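Side-chain contact in class I phosphodiesterase PDEB1 (Leishmania major, PDB 2R8Q), which is a class I phosphodiesterase whose all-helical catalytic domain holds zinc, magnesium and 3-isobutyl-1-methylxanthine: residues 253-258 / 316-321. Residues are numbered along the deposited sequence; the frame is centred on the assembly and turned at random.
With ZN (zinc ion), chain C; IBM (3-isobutyl-1-methylxanthine), chain E.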
ATOM      1  N   GLY A 253      -3.473   6.461  23.731  1.00 15.10           N
ATOM      2  CA  GLY A 253      -3.243   5.060  24.021  1.00 15.40           C
ATOM      3  C   GLY A 253      -1.883   4.611  23.517  1.00 15.49           C
ATOM      4  O   GLY A 253      -1.196   3.818  24.156  1.00 15.39           O
ATOM      5  N   ASP A 254      -1.487   5.135  22.363  1.00 14.94           N
ATOM      6  CA  ASP A 254      -0.215   4.779  21.754  1.00 15.68           C
ATOM      7  C   ASP A 254       0.995   5.184  22.603  1.00 16.39           C
ATOM      8  O   ASP A 254       2.006   4.476  22.620  1.00 18.75           O
ATOM      9  CB  ASP A 254      -0.133   5.408  20.359  1.00 16.00           C
ATOM     10  CG  ASP A 254       0.674   4.574  19.387  1.00 16.77           C
ATOM     11  OD1 ASP A 254       0.887   3.366  19.645  1.00 15.32           O
ATOM     12  OD2 ASP A 254       1.084   5.130  18.346  1.00 21.47           O
ATOM     13  N   VAL A 255       0.897   6.304  23.316  1.00 16.41           N
ATOM     14  CA  VAL A 255       2.004   6.752  24.167  1.00 16.54           C
ATOM     15  C   VAL A 255       1.665   6.636  25.651  1.00 17.32           C
ATOM     16  O   VAL A 255       2.220   7.352  26.488  1.00 19.82           O
ATOM     17  CB  VAL A 255       2.410   8.219  23.859  1.00 17.83           C
ATOM     18  CG1 VAL A 255       2.892   8.326  22.421  1.00 19.56           C
ATOM     19  CG2 VAL A 255       1.243   9.164  24.108  1.00 18.70           C
ATOM     20  N   SER A 256       0.773   5.703  25.972  1.00 16.11           N
ATOM     21  CA  SER A 256       0.318   5.489  27.345  1.00 15.78           C
ATOM     22  C   SER A 256       1.249   4.704  28.265  1.00 15.82           C
ATOM     23  O   SER A 256       0.990   4.616  29.464  1.00 17.64           O
ATOM     24  CB  SER A 256      -1.042   4.788  27.335  1.00 16.21           C
ATOM     25  OG  SER A 256      -0.943   3.485  26.778  1.00 15.67           O
ATOM     26  N   ASN A 257       2.316   4.127  27.720  1.00 16.20           N
ATOM     27  CA  ASN A 257       3.234   3.345  28.548  1.00 15.84           C
ATOM     28  C   ASN A 257       3.689   4.107  29.794  1.00 17.64           C
ATOM     29  O   ASN A 257       3.770   3.535  30.878  1.00 17.59           O
ATOM     30  CB  ASN A 257       4.472   2.930  27.748  1.00 16.74           C
ATOM     31  CG  ASN A 257       4.180   1.867  26.693  1.00 16.78           C
ATOM     32  OD1 ASN A 257       5.032   1.575  25.856  1.00 18.63           O
ATOM     33  ND2 ASN A 257       2.986   1.283  26.735  1.00 17.50           N
ATOM     34  N   VAL A 258       3.977   5.396  29.636  1.00 19.27           N
ATOM     35  CA  VAL A 258       4.457   6.212  30.749  1.00 21.13           C
ATOM     36  C   VAL A 258       3.416   6.558  31.805  1.00 22.06           C
ATOM     37  O   VAL A 258       3.757   7.112  32.852  1.00 22.78           O
ATOM     38  CB  VAL A 258       5.086   7.529  30.244  1.00 21.60           C
ATOM     39  CG1 VAL A 258       6.306   7.225  29.390  1.00 23.49           C
ATOM     40  CG2 VAL A 258       4.059   8.332  29.462  1.00 23.45           C
ATOM     41  N   LYS A 316       3.483  16.480  28.720  1.00 27.14           N
ATOM     42  CA  LYS A 316       2.682  17.631  28.327  1.00 26.75           C
ATOM     43  C   LYS A 316       1.431  17.189  27.578  1.00 23.69           C
ATOM     44  O   LYS A 316       0.358  17.763  27.759  1.00 23.64           O
ATOM     45  CB  LYS A 316       3.489  18.581  27.438  1.00 30.24           C
ATOM     46  CG  LYS A 316       2.666  19.759  26.924  1.00 34.23           C
ATOM     47  CD  LYS A 316       3.455  20.651  25.979  1.00 38.01           C
ATOM     48  CE  LYS A 316       2.579  21.769  25.435  1.00 40.13           C
ATOM     49  NZ  LYS A 316       3.312  22.645  24.478  1.00 43.14           N
ATOM     50  N   PHE A 317       1.569  16.166  26.741  1.00 22.40           N
ATOM     51  CA  PHE A 317       0.431  15.681  25.967  1.00 19.89           C
ATOM     52  C   PHE A 317      -0.730  15.277  26.865  1.00 18.89           C
ATOM     53  O   PHE A 317      -1.860  15.716  26.656  1.00 19.17           O
ATOM     54  CB  PHE A 317       0.831  14.494  25.083  1.00 19.84           C
ATOM     55  CG  PHE A 317      -0.269  14.032  24.162  1.00 21.10           C
ATOM     56  CD1 PHE A 317      -0.746  14.865  23.154  1.00 20.47           C
ATOM     57  CD2 PHE A 317      -0.835  12.769  24.308  1.00 21.75           C
ATOM     58  CE1 PHE A 317      -1.771  14.450  22.305  1.00 22.31           C
ATOM     59  CE2 PHE A 317      -1.861  12.342  23.461  1.00 21.72           C
ATOM     60  CZ  PHE A 317      -2.329  13.186  22.461  1.00 20.55           C
ATOM     61  N   PHE A 318      -0.469  14.438  27.861  1.00 18.11           N
ATOM     62  CA  PHE A 318      -1.547  14.018  28.750  1.00 17.94           C
ATOM     63  C   PHE A 318      -2.081  15.166  29.601  1.00 19.08           C
ATOM     64  O   PHE A 318      -3.288  15.294  29.793  1.00 19.21           O
ATOM     65  CB  PHE A 318      -1.103  12.855  29.648  1.00 18.90           C
ATOM     66  CG  PHE A 318      -1.244  11.505  28.996  1.00 17.33           C
ATOM     67  CD1 PHE A 318      -0.191  10.948  28.274  1.00 18.98           C
ATOM     68  CD2 PHE A 318      -2.450  10.816  29.061  1.00 15.60           C
ATOM     69  CE1 PHE A 318      -0.342   9.721  27.622  1.00 17.79           C
ATOM     70  CE2 PHE A 318      -2.614   9.589  28.413  1.00 15.90           C
ATOM     71  CZ  PHE A 318      -1.559   9.041  27.692  1.00 17.38           C
ATOM     72  N   ARG A 319      -1.186  16.007  30.109  1.00 21.99           N
ATOM     73  CA  ARG A 319      -1.616  17.137  30.920  1.00 23.50           C
ATOM     74  C   ARG A 319      -2.545  18.033  30.102  1.00 23.76           C
ATOM     75  O   ARG A 319      -3.575  18.495  30.596  1.00 23.68           O
ATOM     76  CB  ARG A 319      -0.393  17.926  31.397  1.00 26.81           C
ATOM     77  CG  ARG A 319       0.490  17.121  32.340  1.00 32.59           C
ATOM     78  CD  ARG A 319       1.921  17.627  32.355  1.00 36.57           C
ATOM     79  NE  ARG A 319       2.798  16.722  33.092  1.00 39.74           N
ATOM     80  CZ  ARG A 319       4.124  16.724  32.997  1.00 41.51           C
ATOM     81  NH1 ARG A 319       4.730  17.583  32.189  1.00 42.45           N
ATOM     82  NH2 ARG A 319       4.843  15.865  33.708  1.00 43.04           N
ATOM     83  N   ASP A 320      -2.186  18.251  28.843  1.00 24.47           N
ATOM     84  CA  ASP A 320      -2.977  19.092  27.951  1.00 24.82           C
ATOM     85  C   ASP A 320      -4.331  18.510  27.566  1.00 24.66           C
ATOM     86  O   ASP A 320      -5.352  19.189  27.670  1.00 24.20           O
ATOM     87  CB  ASP A 320      -2.180  19.401  26.683  1.00 28.95           C
ATOM     88  CG  ASP A 320      -1.216  20.554  26.867  1.00 31.84           C
ATOM     89  OD1 ASP A 320      -0.745  20.763  28.004  1.00 34.83           O
ATOM     90  OD2 ASP A 320      -0.922  21.245  25.871  1.00 35.35           O
ATOM     91  N   ILE A 321      -4.360  17.257  27.123  1.00 22.39           N
ATOM     92  CA  ILE A 321      -5.633  16.679  26.718  1.00 21.18           C
ATOM     93  C   ILE A 321      -6.569  16.399  27.886  1.00 21.32           C
ATOM     94  O   ILE A 321      -7.784  16.511  27.743  1.00 22.17           O
ATOM     95  CB  ILE A 321      -5.437  15.389  25.882  1.00 19.69           C
ATOM     96  CG1 ILE A 321      -4.848  14.272  26.745  1.00 19.71           C
ATOM     97  CG2 ILE A 321      -4.528  15.685  24.694  1.00 19.81           C
ATOM     98  CD1 ILE A 321      -4.756  12.937  26.013  1.00 21.64           C
TER
HETATM   99 ZN    ZN C   1       1.491   1.812  18.203  1.00 16.99          ZN
HETATM  100  N9  IBM E   3       9.541   7.197  21.941  1.00 50.85           N
HETATM  101  C8  IBM E   3      10.711   7.594  22.541  1.00 50.81           C
HETATM  102  N7  IBM E   3      10.855   7.145  23.763  1.00 50.38           N
HETATM  103  C5  IBM E   3       9.703   6.403  23.980  1.00 50.74           C
HETATM  104  C4  IBM E   3       8.886   6.425  22.871  1.00 51.14           C
HETATM  105  N3  IBM E   3       7.690   5.817  22.721  1.00 51.27           N
HETATM  106  C2  IBM E   3       7.269   5.110  23.812  1.00 51.70           C
HETATM  107  N1  IBM E   3       8.033   5.031  24.981  1.00 51.34           N
HETATM  108  C6  IBM E   3       9.245   5.673  25.066  1.00 51.31           C
HETATM  109  O6  IBM E   3       9.916   5.603  26.084  1.00 51.34           O
HETATM  110  O2  IBM E   3       6.190   4.529  23.765  1.00 50.84           O
HETATM  111  C10 IBM E   3       7.542   4.264  26.116  1.00 52.06           C
HETATM  112  C11 IBM E   3       6.917   5.904  21.493  1.00 52.65           C
HETATM  113  C12 IBM E   3       7.680   5.201  20.366  1.00 52.75           C
HETATM  114  C13 IBM E   3       7.294   3.731  20.285  1.00 52.87           C
HETATM  115  C14 IBM E   3       7.441   5.899  19.035  1.00 53.62           C
HETATM  116  O   HOH W   1       1.782   3.430  16.806  1.00 17.59           O
HETATM  117  O   HOH W   2       3.608   2.548  18.667  1.00 18.68           O
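V255 packs on F317 and F318, and S256 on F318, in a buried, mainly apolar contact between the turn that ends helix 239-254 and the side of helix 302-324. V255 CG2 lies 3.9 Å from F318 CE1 and 4.2 Å from F317 CD2. One methyl thus packs against both rings, in van der Waals contact. With chi1 at -62°, V255 CG1 is anti to the carbonyl carbon, which leaves CG2 turned to the two rings. The F318 ring also meets main chain. V255 O lies at its edge, near the ring plane, 3.7 Å from F318 CE1. S256 CA approaches obliquely, 4.0 Å from F318 CZ. On its own helix, I321 CG2 sits over one face of F317, offset toward the rim. V255 is the first residue after helix 239-254 to leave helical geometry. S256 OG donates to G253 O at 2.7 Å and ties the turn back to the helix end. Next to this packing, D254 OD1 binds the zinc ion at 2.2 Å, together with H104, H140, D141 and two waters. N257 OD1 is 3.7 Å from C10 of 3-isobutyl-1-methylxanthine. The arrangement places a helix-end turn, backed by phenylalanines, beside the metal site and ligand pocket of the all-helical phosphodiesterase catalytic domain of the HD clan.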